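Local coordinates for protein fuculose-1-phosphate aldolase (PDB 4XXF) that belongs to the class II aldolase and adducin family and holds zinc through histidines in a four-chain assembly, at residues E16-W21 with R49-K54; A28-F33 with R67-S72; D73-N78 with G90-N95. All coordinates share one frame; numbering follows the deposited sequence.

Contact 1: E16-W21 with R49-K54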
ATOM      1  N   GLU A  16      32.145  20.079 -15.935  1.00 16.44           N
ATOM      2  CA  GLU A  16      31.075  20.837 -15.301  1.00 15.75           C
ATOM      3  C   GLU A  16      29.697  20.332 -15.731  1.00 15.12           C
ATOM      4  O   GLU A  16      28.785  20.225 -14.911  1.00 14.49           O
ATOM      5  CB  GLU A  16      31.189  22.334 -15.619  1.00 19.21           C
ATOM      6  CG  GLU A  16      32.413  23.042 -15.025  1.00 22.81           C
ATOM      7  CD  GLU A  16      32.517  24.517 -15.431  1.00 29.30           C
ATOM      8  OE1 GLU A  16      31.737  24.973 -16.303  1.00 22.94           O
ATOM      9  OE2 GLU A  16      33.396  25.221 -14.884  1.00 27.89           O
ATOM     10  N   ALA A  17      29.540  20.026 -17.015  1.00 15.68           N
ATOM     11  CA  ALA A  17      28.277  19.486 -17.513  1.00 14.25           C
ATOM     12  C   ALA A  17      27.987  18.115 -16.907  1.00 14.55           C
ATOM     13  O   ALA A  17      26.845  17.808 -16.541  1.00 14.36           O
ATOM     14  CB  ALA A  17      28.288  19.395 -19.030  1.00 16.76           C
ATOM     15  N   GLU A  18      29.021  17.284 -16.814  1.00 14.89           N
ATOM     16  CA  GLU A  18      28.875  15.975 -16.204  1.00 13.94           C
ATOM     17  C   GLU A  18      28.462  16.107 -14.737  1.00 13.31           C
ATOM     18  O   GLU A  18      27.566  15.387 -14.283  1.00 13.43           O
ATOM     19  CB  GLU A  18      30.167  15.163 -16.325  1.00 16.14           C
ATOM     20  CG  GLU A  18      29.995  13.757 -15.764  1.00 18.50           C
ATOM     21  CD  GLU A  18      31.199  12.858 -15.989  1.00 24.25           C
ATOM     22  OE1 GLU A  18      32.217  13.320 -16.542  1.00 26.14           O
ATOM     23  OE2 GLU A  18      31.112  11.670 -15.601  1.00 28.36           O
ATOM     24  N   ARG A  19      29.115  17.001 -13.995  1.00 13.11           N
ATOM     25  CA  ARG A  19      28.792  17.180 -12.590  1.00 13.38           C
ATOM     26  C   ARG A  19      27.340  17.615 -12.429  1.00 13.01           C
ATOM     27  O   ARG A  19      26.634  17.120 -11.547  1.00 13.65           O
ATOM     28  CB  ARG A  19      29.732  18.205 -11.955  1.00 14.66           C
ATOM     29  CG  ARG A  19      29.485  18.404 -10.468  1.00 13.98           C
ATOM     30  CD  ARG A  19      30.430  19.441  -9.897  1.00 16.64           C
ATOM     31  NE  ARG A  19      31.801  18.937  -9.833  1.00 17.90           N
ATOM     32  CZ  ARG A  19      32.824  19.443 -10.511  1.00 20.25           C
ATOM     33  NH1 ARG A  19      32.660  20.490 -11.315  1.00 22.44           N
ATOM     34  NH2 ARG A  19      34.021  18.895 -10.380  1.00 21.95           N
ATOM     35  N   ALA A  20      26.879  18.527 -13.285  1.00 13.30           N
ATOM     36  CA  ALA A  20      25.492  18.987 -13.194  1.00 12.99           C
ATOM     37  C   ALA A  20      24.518  17.840 -13.452  1.00 11.40           C
ATOM     38  O   ALA A  20      23.498  17.713 -12.759  1.00 12.70           O
ATOM     39  CB  ALA A  20      25.247  20.139 -14.168  1.00 15.03           C
ATOM     40  N   TRP A  21      24.828  16.991 -14.431  1.00 12.45           N
ATOM     41  CA  TRP A  21      23.989  15.831 -14.738  0.61 13.27           C
ATOM     42  C   TRP A  21      23.937  14.868 -13.561  1.00 12.89           C
ATOM     43  O   TRP A  21      22.867  14.396 -13.156  1.00 12.34           O
ATOM     44  CB  TRP A  21      24.511  15.085 -15.979  0.61 14.72           C
ATOM     45  CG  TRP A  21      23.838  13.744 -16.169  0.61 12.68           C
ATOM     46  CD1 TRP A  21      24.250  12.531 -15.678  0.61 12.85           C
ATOM     47  CD2 TRP A  21      22.618  13.494 -16.876  0.61 17.82           C
ATOM     48  NE1 TRP A  21      23.362  11.545 -16.049  0.61 18.82           N
ATOM     49  CE2 TRP A  21      22.354  12.109 -16.784  0.61 15.33           C
ATOM     50  CE3 TRP A  21      21.725  14.305 -17.581  0.61 19.78           C
ATOM     51  CZ2 TRP A  21      21.236  11.521 -17.373  0.61 19.63           C
ATOM     52  CZ3 TRP A  21      20.610  13.716 -18.167  0.61 19.73           C
ATOM     53  CH2 TRP A  21      20.378  12.338 -18.057  0.61 20.40           C
ATOM     54  N   ARG A  49      30.464   9.588  -6.900  1.00 14.24           N
ATOM     55  CA  ARG A  49      31.816  10.112  -6.997  1.00 15.31           C
ATOM     56  C   ARG A  49      31.836  11.345  -7.885  1.00 16.20           C
ATOM     57  O   ARG A  49      31.239  11.349  -8.967  1.00 16.05           O
ATOM     58  CB  ARG A  49      32.731   9.040  -7.565  1.00 15.99           C
ATOM     59  CG  ARG A  49      34.201   9.279  -7.355  1.00 17.24           C
ATOM     60  CD  ARG A  49      34.978   8.259  -8.127  1.00 19.77           C
ATOM     61  NE  ARG A  49      34.765   6.865  -7.714  1.00 20.06           N
ATOM     62  CZ  ARG A  49      35.437   6.255  -6.734  1.00 20.79           C
ATOM     63  NH1 ARG A  49      36.309   6.932  -5.999  1.00 19.14           N
ATOM     64  NH2 ARG A  49      35.237   4.975  -6.472  1.00 21.60           N
ATOM     65  N   ASP A  50      32.517  12.398  -7.443  1.00 16.47           N
ATOM     66  CA  ASP A  50      32.674  13.581  -8.286  1.00 17.16           C
ATOM     67  C   ASP A  50      33.471  13.238  -9.537  1.00 18.02           C
ATOM     68  O   ASP A  50      34.433  12.476  -9.463  1.00 18.68           O
ATOM     69  CB  ASP A  50      33.366  14.713  -7.521  1.00 18.01           C
ATOM     70  CG  ASP A  50      33.385  16.004  -8.301  1.00 18.78           C
ATOM     71  OD1 ASP A  50      34.412  16.292  -8.950  1.00 19.97           O
ATOM     72  OD2 ASP A  50      32.356  16.718  -8.275  1.00 18.32           O
ATOM     73  N   PRO A  51      33.079  13.799 -10.694  1.00 18.28           N
ATOM     74  CA  PRO A  51      33.762  13.416 -11.936  1.00 20.86           C
ATOM     75  C   PRO A  51      35.126  14.055 -12.131  1.00 22.03           C
ATOM     76  O   PRO A  51      35.847  13.657 -13.051  1.00 26.86           O
ATOM     77  CB  PRO A  51      32.793  13.891 -13.027  1.00 21.94           C
ATOM     78  CG  PRO A  51      31.996  14.982 -12.379  1.00 20.70           C
ATOM     79  CD  PRO A  51      31.844  14.565 -10.950  1.00 17.72           C
ATOM     80  N   GLU A  52      35.484  15.028 -11.304  1.00 21.10           N
ATOM     81  CA  GLU A  52      36.783  15.678 -11.453  1.00 27.25           C
ATOM     82  C   GLU A  52      37.794  15.145 -10.443  1.00 23.26           C
ATOM     83  O   GLU A  52      38.947  14.884 -10.789  1.00 31.42           O
ATOM     84  CB  GLU A  52      36.640  17.191 -11.315  1.00 23.88           C
ATOM     85  CG  GLU A  52      37.920  17.959 -11.550  1.00 28.43           C
ATOM     86  CD  GLU A  52      37.678  19.440 -11.722  1.00 34.54           C
ATOM     87  OE1 GLU A  52      36.648  19.938 -11.221  1.00 31.46           O
ATOM     88  OE2 GLU A  52      38.523  20.105 -12.363  1.00 38.39           O
ATOM     89  N   ASN A  53      37.357  14.984  -9.199  1.00 22.31           N
ATOM     90  CA  ASN A  53      38.213  14.466  -8.139  1.00 24.04           C
ATOM     91  C   ASN A  53      37.622  13.174  -7.598  1.00 22.11           C
ATOM     92  O   ASN A  53      36.569  13.188  -6.975  1.00 20.35           O
ATOM     93  CB  ASN A  53      38.374  15.500  -7.018  1.00 28.09           C
ATOM     94  CG  ASN A  53      39.430  15.108  -5.992  1.00 26.82           C
ATOM     95  OD1 ASN A  53      39.615  13.931  -5.677  1.00 28.63           O
ATOM     96  ND2 ASN A  53      40.129  16.106  -5.463  1.00 31.35           N
ATOM     97  N   LYS A  54      38.332  12.070  -7.812  1.00 24.01           N
ATOM     98  CA  LYS A  54      37.838  10.743  -7.464  1.00 25.73           C
ATOM     99  C   LYS A  54      37.735  10.507  -5.959  1.00 20.80           C
ATOM    100  O   LYS A  54      37.166   9.507  -5.528  1.00 24.11           O
ATOM    101  CB  LYS A  54      38.738   9.672  -8.088  1.00 27.38           C
ATOM    102  CG  LYS A  54      40.152   9.621  -7.517  1.00 28.29           C
ATOM    103  CD  LYS A  54      41.037   8.676  -8.327  1.00 35.03           C
ATOM    104  CE  LYS A  54      42.498   8.822  -7.946  1.00 43.55           C
ATOM    105  NZ  LYS A  54      43.378   7.997  -8.823  1.00 45.87           N
TER
HETATM  106  O   HOH W   1      35.211  21.686 -12.519  1.00 34.03           O

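Contact 2: A28-F33 with R67-S72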
ATOM      1  N   ALA A  28      17.339  12.745  -8.312  1.00 10.89           N
ATOM      2  CA  ALA A  28      16.258  11.925  -8.855  1.00 10.11           C
ATOM      3  C   ALA A  28      16.240  10.559  -8.174  1.00 10.40           C
ATOM      4  O   ALA A  28      15.179  10.031  -7.849  1.00 10.46           O
ATOM      5  CB  ALA A  28      16.403  11.776 -10.360  1.00 10.92           C
ATOM      6  N   ALA A  29      17.414   9.983  -7.946  1.00 10.72           N
ATOM      7  CA  ALA A  29      17.507   8.677  -7.292  1.00 10.83           C
ATOM      8  C   ALA A  29      16.967   8.731  -5.860  1.00  9.92           C
ATOM      9  O   ALA A  29      16.204   7.855  -5.433  1.00 10.81           O
ATOM     10  CB  ALA A  29      18.941   8.179  -7.298  1.00 10.93           C
ATOM     11  N   ILE A  30      17.351   9.767  -5.128  1.00  9.66           N
ATOM     12  CA  ILE A  30      16.880   9.964  -3.766  1.00 10.38           C
ATOM     13  C   ILE A  30      15.357  10.149  -3.758  1.00  9.68           C
ATOM     14  O   ILE A  30      14.641   9.571  -2.921  1.00 10.05           O
ATOM     15  CB  ILE A  30      17.593  11.157  -3.145  1.00 10.12           C
ATOM     16  CG1 ILE A  30      19.081  10.827  -2.960  1.00 11.04           C
ATOM     17  CG2 ILE A  30      16.936  11.529  -1.832  1.00 11.43           C
ATOM     18  CD1 ILE A  30      19.985  12.055  -2.777  1.00 14.07           C
ATOM     19  N   ARG A  31      14.848  10.921  -4.718  1.00 10.39           N
ATOM     20  CA  ARG A  31      13.400  11.104  -4.858  1.00  9.48           C
ATOM     21  C   ARG A  31      12.678   9.789  -5.196  1.00 10.16           C
ATOM     22  O   ARG A  31      11.546   9.547  -4.726  1.00 10.16           O
ATOM     23  CB  ARG A  31      13.095  12.165  -5.922  1.00  9.80           C
ATOM     24  CG  ARG A  31      13.423  13.587  -5.460  1.00 11.11           C
ATOM     25  CD  ARG A  31      12.246  14.207  -4.701  1.00 12.30           C
ATOM     26  NE  ARG A  31      12.509  15.605  -4.372  1.00 11.00           N
ATOM     27  CZ  ARG A  31      11.601  16.570  -4.400  1.00 10.75           C
ATOM     28  NH1 ARG A  31      10.358  16.314  -4.774  1.00 12.61           N
ATOM     29  NH2 ARG A  31      11.952  17.807  -4.096  1.00 12.51           N
ATOM     30  N   ILE A  32      13.306   8.933  -5.997  1.00  9.75           N
ATOM     31  CA  ILE A  32      12.739   7.618  -6.278  1.00 10.00           C
ATOM     32  C   ILE A  32      12.651   6.801  -4.991  1.00 10.01           C
ATOM     33  O   ILE A  32      11.631   6.156  -4.720  1.00 10.15           O
ATOM     34  CB  ILE A  32      13.572   6.846  -7.341  1.00 10.15           C
ATOM     35  CG1 ILE A  32      13.345   7.437  -8.731  1.00 10.67           C
ATOM     36  CG2 ILE A  32      13.259   5.344  -7.304  1.00 11.37           C
ATOM     37  CD1 ILE A  32      14.442   7.100  -9.731  1.00 11.80           C
ATOM     38  N   PHE A  33      13.712   6.812  -4.192  1.00  9.73           N
ATOM     39  CA  PHE A  33      13.683   6.083  -2.916  1.00 10.25           C
ATOM     40  C   PHE A  33      12.527   6.555  -2.037  1.00 11.31           C
ATOM     41  O   PHE A  33      11.816   5.729  -1.467  1.00 11.04           O
ATOM     42  CB  PHE A  33      15.021   6.221  -2.179  1.00 10.65           C
ATOM     43  CG  PHE A  33      16.052   5.194  -2.587  1.00  9.94           C
ATOM     44  CD1 PHE A  33      16.297   4.922  -3.928  1.00 11.84           C
ATOM     45  CD2 PHE A  33      16.775   4.498  -1.632  1.00 12.63           C
ATOM     46  CE1 PHE A  33      17.259   3.970  -4.317  1.00 12.42           C
ATOM     47  CE2 PHE A  33      17.723   3.550  -2.001  1.00 12.62           C
ATOM     48  CZ  PHE A  33      17.980   3.290  -3.352  1.00 12.44           C
ATOM     49  N   ARG A  67      12.058  12.870   0.238  1.00 11.25           N
ATOM     50  CA  ARG A  67      10.933  13.404  -0.524  1.00 10.21           C
ATOM     51  C   ARG A  67      11.112  14.870  -0.914  1.00 10.62           C
ATOM     52  O   ARG A  67      10.487  15.332  -1.865  1.00 12.03           O
ATOM     53  CB  ARG A  67       9.650  13.219   0.314  1.00 11.11           C
ATOM     54  CG  ARG A  67       8.390  13.915  -0.201  1.00 11.57           C
ATOM     55  CD  ARG A  67       7.971  13.355  -1.555  1.00 12.38           C
ATOM     56  NE  ARG A  67       6.724  13.939  -2.038  1.00 13.93           N
ATOM     57  CZ  ARG A  67       6.638  15.119  -2.642  1.00 12.73           C
ATOM     58  NH1 ARG A  67       7.716  15.864  -2.818  1.00 13.37           N
ATOM     59  NH2 ARG A  67       5.459  15.558  -3.065  1.00 15.94           N
ATOM     60  N   LEU A  68      11.951  15.596  -0.181  1.00 12.02           N
ATOM     61  CA  LEU A  68      12.152  17.021  -0.426  1.00 11.66           C
ATOM     62  C   LEU A  68      13.532  17.344  -0.992  1.00 12.35           C
ATOM     63  O   LEU A  68      13.877  18.518  -1.122  1.00 14.37           O
ATOM     64  CB  LEU A  68      11.937  17.810   0.869  1.00 13.10           C
ATOM     65  CG  LEU A  68      10.575  17.553   1.525  1.00 11.33           C
ATOM     66  CD1 LEU A  68      10.510  18.231   2.893  1.00 13.68           C
ATOM     67  CD2 LEU A  68       9.409  18.027   0.646  1.00 14.48           C
ATOM     68  N   MET A  69      14.312  16.323  -1.349  1.00 10.67           N
ATOM     69  CA  MET A  69      15.675  16.535  -1.836  1.00 11.63           C
ATOM     70  C   MET A  69      15.684  17.414  -3.080  1.00 12.10           C
ATOM     71  O   MET A  69      14.871  17.223  -3.980  1.00 12.19           O
ATOM     72  CB  MET A  69      16.331  15.189  -2.149  1.00 12.88           C
ATOM     73  CG  MET A  69      17.854  15.238  -2.305  1.00 12.57           C
ATOM     74  SD  MET A  69      18.709  15.726  -0.771  1.00 13.68           S
ATOM     75  CE  MET A  69      17.858  14.741   0.472  1.00 12.67           C
ATOM     76  N   THR A  70      16.602  18.379  -3.126  1.00 11.94           N
ATOM     77  CA  THR A  70      16.826  19.182  -4.330  1.00 12.44           C
ATOM     78  C   THR A  70      18.315  19.232  -4.616  1.00 11.86           C
ATOM     79  O   THR A  70      19.133  18.930  -3.746  1.00 12.73           O
ATOM     80  CB  THR A  70      16.298  20.635  -4.213  1.00 12.04           C
ATOM     81  OG1 THR A  70      17.140  21.383  -3.332  1.00 14.71           O
ATOM     82  CG2 THR A  70      14.859  20.665  -3.705  1.00 13.66           C
ATOM     83  N   VAL A  71      18.655  19.618  -5.840  1.00 13.00           N
ATOM     84  CA  VAL A  71      20.052  19.719  -6.241  1.00 14.17           C
ATOM     85  C   VAL A  71      20.851  20.643  -5.306  1.00 13.98           C
ATOM     86  O   VAL A  71      21.985  20.325  -4.936  1.00 14.60           O
ATOM     87  CB  VAL A  71      20.159  20.191  -7.715  1.00 13.69           C
ATOM     88  CG1 VAL A  71      21.582  20.637  -8.059  1.00 17.69           C
ATOM     89  CG2 VAL A  71      19.692  19.081  -8.642  1.00 16.45           C
ATOM     90  N   SER A  72      20.234  21.740  -4.869  1.00 13.45           N
ATOM     91  CA  SER A  72      20.890  22.712  -3.991  0.83 15.27           C
ATOM     92  C   SER A  72      21.206  22.169  -2.601  1.00 15.01           C
ATOM     93  O   SER A  72      22.034  22.733  -1.883  1.00 17.36           O
ATOM     94  CB  SER A  72      20.019  23.962  -3.854  0.83 17.21           C
ATOM     95  OG  SER A  72      19.995  24.683  -5.074  0.83 20.40           O
TER

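Contact 3: D73-N78 with G90-N95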
ATOM      1  N   ASP A  73      20.549  21.078  -2.212  1.00 14.11           N
ATOM      2  CA  ASP A  73      20.778  20.495  -0.894  1.00 13.91           C
ATOM      3  C   ASP A  73      22.001  19.596  -0.816  1.00 13.74           C
ATOM      4  O   ASP A  73      22.549  19.384   0.271  1.00 14.69           O
ATOM      5  CB  ASP A  73      19.565  19.670  -0.470  1.00 14.11           C
ATOM      6  CG  ASP A  73      18.330  20.510  -0.269  1.00 16.27           C
ATOM      7  OD1 ASP A  73      18.374  21.445   0.559  1.00 16.17           O
ATOM      8  OD2 ASP A  73      17.310  20.229  -0.939  1.00 14.32           O
ATOM      9  N   LEU A  74      22.412  19.027  -1.950  1.00 12.99           N
ATOM     10  CA  LEU A  74      23.509  18.064  -1.938  1.00 13.74           C
ATOM     11  C   LEU A  74      24.797  18.684  -1.431  1.00 13.40           C
ATOM     12  O   LEU A  74      25.123  19.828  -1.769  1.00 14.40           O
ATOM     13  CB  LEU A  74      23.770  17.503  -3.329  1.00 12.84           C
ATOM     14  CG  LEU A  74      22.641  16.721  -3.982  1.00 11.94           C
ATOM     15  CD1 LEU A  74      23.177  16.150  -5.287  1.00 14.18           C
ATOM     16  CD2 LEU A  74      22.116  15.608  -3.054  1.00 14.65           C
ATOM     17  N   ILE A  75      25.557  17.907  -0.667  1.00 13.75           N
ATOM     18  CA  ILE A  75      26.835  18.372  -0.147  1.00 14.43           C
ATOM     19  C   ILE A  75      27.980  17.571  -0.736  1.00 13.96           C
ATOM     20  O   ILE A  75      27.803  16.424  -1.156  1.00 14.30           O
ATOM     21  CB  ILE A  75      26.893  18.289   1.395  1.00 13.48           C
ATOM     22  CG1 ILE A  75      26.445  16.912   1.895  1.00 15.56           C
ATOM     23  CG2 ILE A  75      26.048  19.402   2.023  1.00 18.16           C
ATOM     24  CD1 ILE A  75      26.761  16.653   3.360  1.00 16.26           C
ATOM     25  N   LEU A  76      29.150  18.189  -0.760  1.00 14.75           N
ATOM     26  CA  LEU A  76      30.366  17.569  -1.252  1.00 14.12           C
ATOM     27  C   LEU A  76      31.242  17.200  -0.066  1.00 18.17           C
ATOM     28  O   LEU A  76      31.475  18.025   0.814  1.00 18.22           O
ATOM     29  CB  LEU A  76      31.103  18.523  -2.185  1.00 17.28           C
ATOM     30  CG  LEU A  76      32.388  18.024  -2.842  1.00 17.97           C
ATOM     31  CD1 LEU A  76      32.111  16.881  -3.807  1.00 20.74           C
ATOM     32  CD2 LEU A  76      33.071  19.180  -3.565  1.00 20.21           C
ATOM     33  N   VAL A  77      31.711  15.956  -0.043  1.00 15.93           N
ATOM     34  CA  VAL A  77      32.448  15.395   1.079  0.81 16.53           C
ATOM     35  C   VAL A  77      33.750  14.769   0.566  1.00 19.68           C
ATOM     36  O   VAL A  77      33.737  14.123  -0.486  1.00 19.91           O
ATOM     37  CB  VAL A  77      31.584  14.336   1.817  0.81 18.32           C
ATOM     38  CG1 VAL A  77      32.339  13.721   2.983  0.81 20.13           C
ATOM     39  CG2 VAL A  77      30.281  14.959   2.301  0.81 17.85           C
ATOM     40  N   ASN A  78      34.859  14.933   1.282  1.00 17.07           N
ATOM     41  CA  ASN A  78      36.073  14.267   0.828  1.00 19.77           C
ATOM     42  C   ASN A  78      36.132  12.847   1.405  1.00 22.39           C
ATOM     43  O   ASN A  78      35.220  12.415   2.117  1.00 21.63           O
ATOM     44  CB  ASN A  78      37.342  15.087   1.151  1.00 19.60           C
ATOM     45  CG  ASN A  78      37.611  15.239   2.639  1.00 21.85           C
ATOM     46  OD1 ASN A  78      37.034  14.546   3.466  1.00 24.59           O
ATOM     47  ND2 ASN A  78      38.509  16.157   2.974  1.00 25.35           N
ATOM     48  N   GLY A  90      22.958  25.713   7.554  1.00 23.71           N
ATOM     49  CA  GLY A  90      22.196  25.034   8.587  1.00 23.00           C
ATOM     50  C   GLY A  90      22.149  23.522   8.429  1.00 20.88           C
ATOM     51  O   GLY A  90      21.807  22.815   9.376  1.00 23.25           O
ATOM     52  N   ARG A  91      22.488  23.006   7.250  1.00 18.09           N
ATOM     53  CA  ARG A  91      22.518  21.554   7.065  1.00 16.17           C
ATOM     54  C   ARG A  91      23.655  21.137   6.142  1.00 16.25           C
ATOM     55  O   ARG A  91      23.486  20.343   5.223  1.00 15.74           O
ATOM     56  CB  ARG A  91      21.176  21.030   6.532  1.00 15.53           C
ATOM     57  CG  ARG A  91      20.938  19.553   6.857  1.00 14.35           C
ATOM     58  CD  ARG A  91      19.721  18.958   6.154  1.00 13.86           C
ATOM     59  NE  ARG A  91      18.463  19.529   6.633  1.00 14.81           N
ATOM     60  CZ  ARG A  91      17.845  19.148   7.750  1.00 15.68           C
ATOM     61  NH1 ARG A  91      18.363  18.185   8.498  1.00 15.77           N
ATOM     62  NH2 ARG A  91      16.711  19.728   8.113  1.00 16.82           N
ATOM     63  N   ARG A  92      24.831  21.690   6.396  1.00 19.61           N
ATOM     64  CA  ARG A  92      26.037  21.229   5.727  1.00 17.82           C
ATOM     65  C   ARG A  92      26.683  20.180   6.614  1.00 17.43           C
ATOM     66  O   ARG A  92      27.774  20.366   7.157  1.00 20.98           O
ATOM     67  CB  ARG A  92      26.964  22.406   5.429  1.00 21.04           C
ATOM     68  CG  ARG A  92      26.394  23.260   4.311  1.00 20.58           C
ATOM     69  CD  ARG A  92      27.083  24.591   4.130  1.00 22.07           C
ATOM     70  NE  ARG A  92      26.495  25.261   2.975  1.00 24.99           N
ATOM     71  CZ  ARG A  92      26.332  26.570   2.857  1.00 27.61           C
ATOM     72  NH1 ARG A  92      26.726  27.385   3.826  1.00 32.15           N
ATOM     73  NH2 ARG A  92      25.776  27.065   1.758  1.00 32.64           N
ATOM     74  N   ILE A  93      25.962  19.068   6.743  1.00 18.04           N
ATOM     75  CA  ILE A  93      26.340  17.989   7.643  0.54 17.48           C
ATOM     76  C   ILE A  93      26.113  16.638   6.993  1.00 16.73           C
ATOM     77  O   ILE A  93      25.150  16.437   6.256  1.00 15.92           O
ATOM     78  CB  ILE A  93      25.553  18.043   8.976  0.54 18.52           C
ATOM     79  CG1 ILE A  93      24.045  18.114   8.716  0.54 18.53           C
ATOM     80  CG2 ILE A  93      26.008  19.218   9.820  0.54 21.98           C
ATOM     81  CD1 ILE A  93      23.207  17.905   9.966  0.54 22.87           C
ATOM     82  N   VAL A  94      27.024  15.711   7.260  1.00 19.44           N
ATOM     83  CA  VAL A  94      26.932  14.360   6.735  1.00 18.96           C
ATOM     84  C   VAL A  94      26.781  13.384   7.898  1.00 21.26           C
ATOM     85  O   VAL A  94      27.319  13.608   8.982  1.00 22.64           O
ATOM     86  CB  VAL A  94      28.177  13.996   5.868  1.00 18.30           C
ATOM     87  CG1 VAL A  94      29.441  13.869   6.728  1.00 21.78           C
ATOM     88  CG2 VAL A  94      27.936  12.723   5.069  1.00 21.78           C
ATOM     89  N   ASN A  95      26.007  12.325   7.690  1.00 19.31           N
ATOM     90  CA  ASN A  95      25.998  11.204   8.618  1.00 23.02           C
ATOM     91  C   ASN A  95      27.328  10.457   8.450  1.00 19.14           C
ATOM     92  O   ASN A  95      27.522   9.752   7.462  1.00 19.42           O
ATOM     93  CB  ASN A  95      24.777  10.320   8.340  1.00 27.02           C
ATOM     94  CG  ASN A  95      24.849   8.949   9.003  1.00 30.36           C
ATOM     95  OD1 ASN A  95      25.662   8.696   9.891  1.00 37.73           O
ATOM     96  ND2 ASN A  95      23.969   8.054   8.569  1.00 37.00           N
TER
HETATM   97  O   HOH W   2      22.381  20.984   2.714  1.00 16.54           O

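Contact 1: E16-W21 with R49-K54
R19 and D50 both set CG anti to the backbone N, and R19 then bends at chi3 (-71°), which lays its guanidinium alongside the D50 carboxylate. The acceptor sits in an Asx turn in the loop joining strands 45-49 and 56-59 of the central sheet, and the donor on helix 15-36, so the pair ties helix to hairpin at the protein surface. The grip is side-on and bidentate: NE of R19 reaches OD2 of D50 at 2.8 Å, almost straight at 176°, while NH2 meets OD1 at 3.0 Å. Both oxygens use syn lone pairs, and the two planes lie only 12° apart. OD1 of D50 also accepts from the backbone N of E52 and of N53, and OD2 from NE1 of W58; these second bonds hold the carboxylate in place for R19. Beside the salt bridge the E18 carboxylate lies against the P51 ring, its CD 3.5 Å from CB of P51, while CB of R19 meets CG of P51 at 4.0 Å. E52 completes the ion-pair network, its OE1 accepting from NH2 of R19 at 2.9 Å on the anti side, and a water bridges that same OE1 (2.6 Å) to NH1 of R19 (3.1 Å).

Contact 2: A28-F33 with R67-S72
Hydrogen bonding across this contact converges on one carbonyl: R31 presents NE and NH2 side-on to O of M69, at 2.9 Å and 3.0 Å respectively. The two bonds differ in direction. NE lies in the carbonyl plane on a lone pair, whereas NH2 stands 47° above that plane, and both bonds are clearly bent at the hydrogen. The bend at chi2 of R31 (-87°) turns the chain off the helix and across the loop backbone.

A polar face contact accompanies this. O of R67 sits 2.9 Å above the guanidinium plane of R31, over its centre, too poorly angled for a hydrogen bond but placed where the carbonyl dipole probably favours the cation.

In fold terms, helix 15-36 here packs against the connection that leads from strand 56-59 to edge strand 75-78 of the central sheet, with L46 of strand 45-49 touching I30 from the sheet side.

Among charged groups, NH1 of R31 and NH1 of R67 approach to 3.3 Å; OE1 of E255 of helix 234-256 forms salt bridges to both, which probably offsets their like charges, and Q252 also accepts from NH1 of R31.

Apolar contact falls to I30 and M69. CG2 of I30 meets CB of M69 at 3.7 Å, and its CD1 reaches CG of M69 at 3.9 Å.

Contact 3: D73-N78 with G90-N95
I75 extends its CD1 methyl onto the loop backbone, 3.3 Å from O of I93 and 3.9 Å from CB of V94. This is side-chain packing at the edge of the central sheet: strand 75-78 is its outermost strand on this side within the chain, and segment 90-95 leads into helix 96-108. With chi1 at 49°, I75 places CG1 between its backbone N and carbonyl carbon, and the extended chi2 (167°) carries CD1 on to the loop. Its other branch, CG2, faces CA of R92 at 4.1 Å. Two residues along the strand, in the conformer modelled here, V77 adds at most a loose touch, CG2 to CB of V94 at 4.3 Å.

The next shell fixes both partners. Backbone hydrogen bonds with V59 and F57 secure I75 and V77 to strand 56-59, V59 packs on both side chains, and V94 rests on V83 of strand 83-84. On the loop side, R92 is the centre of an inverse gamma turn; its guanidinium bonds O of G86 and O of G87 and pairs with E89, while NH1 of R91 bonds O of F62. Farther out, Q246 and G1 of the second subunit pack on R91 and I93.

At the D73 end a water joins the two backbones, donating to O of D73 at 2.9 Å and to O of R91 at 2.8 Å.

Contacts 1 and 2 both use helix 15-36, their centres 18 Å apart, and their segments alternate along the chain, so the helix meets first the hairpin turn and then the connection to the sheet's edge strand. Contact 3 follows that connection directly. It touches contact 2 through L74, whose CD2 packs 4.1 Å from SD of M69 and 4.2 Å from CD1 of I30, and both contacts reach the second subunit. Contacts 1 and 3 approach to about 4 Å between nearest atoms without touching. The V94 side chain of contact 3 lies about 13 Å from a bound zinc ion, and none of the three contacts includes the zinc-binding H117, H119 or H181.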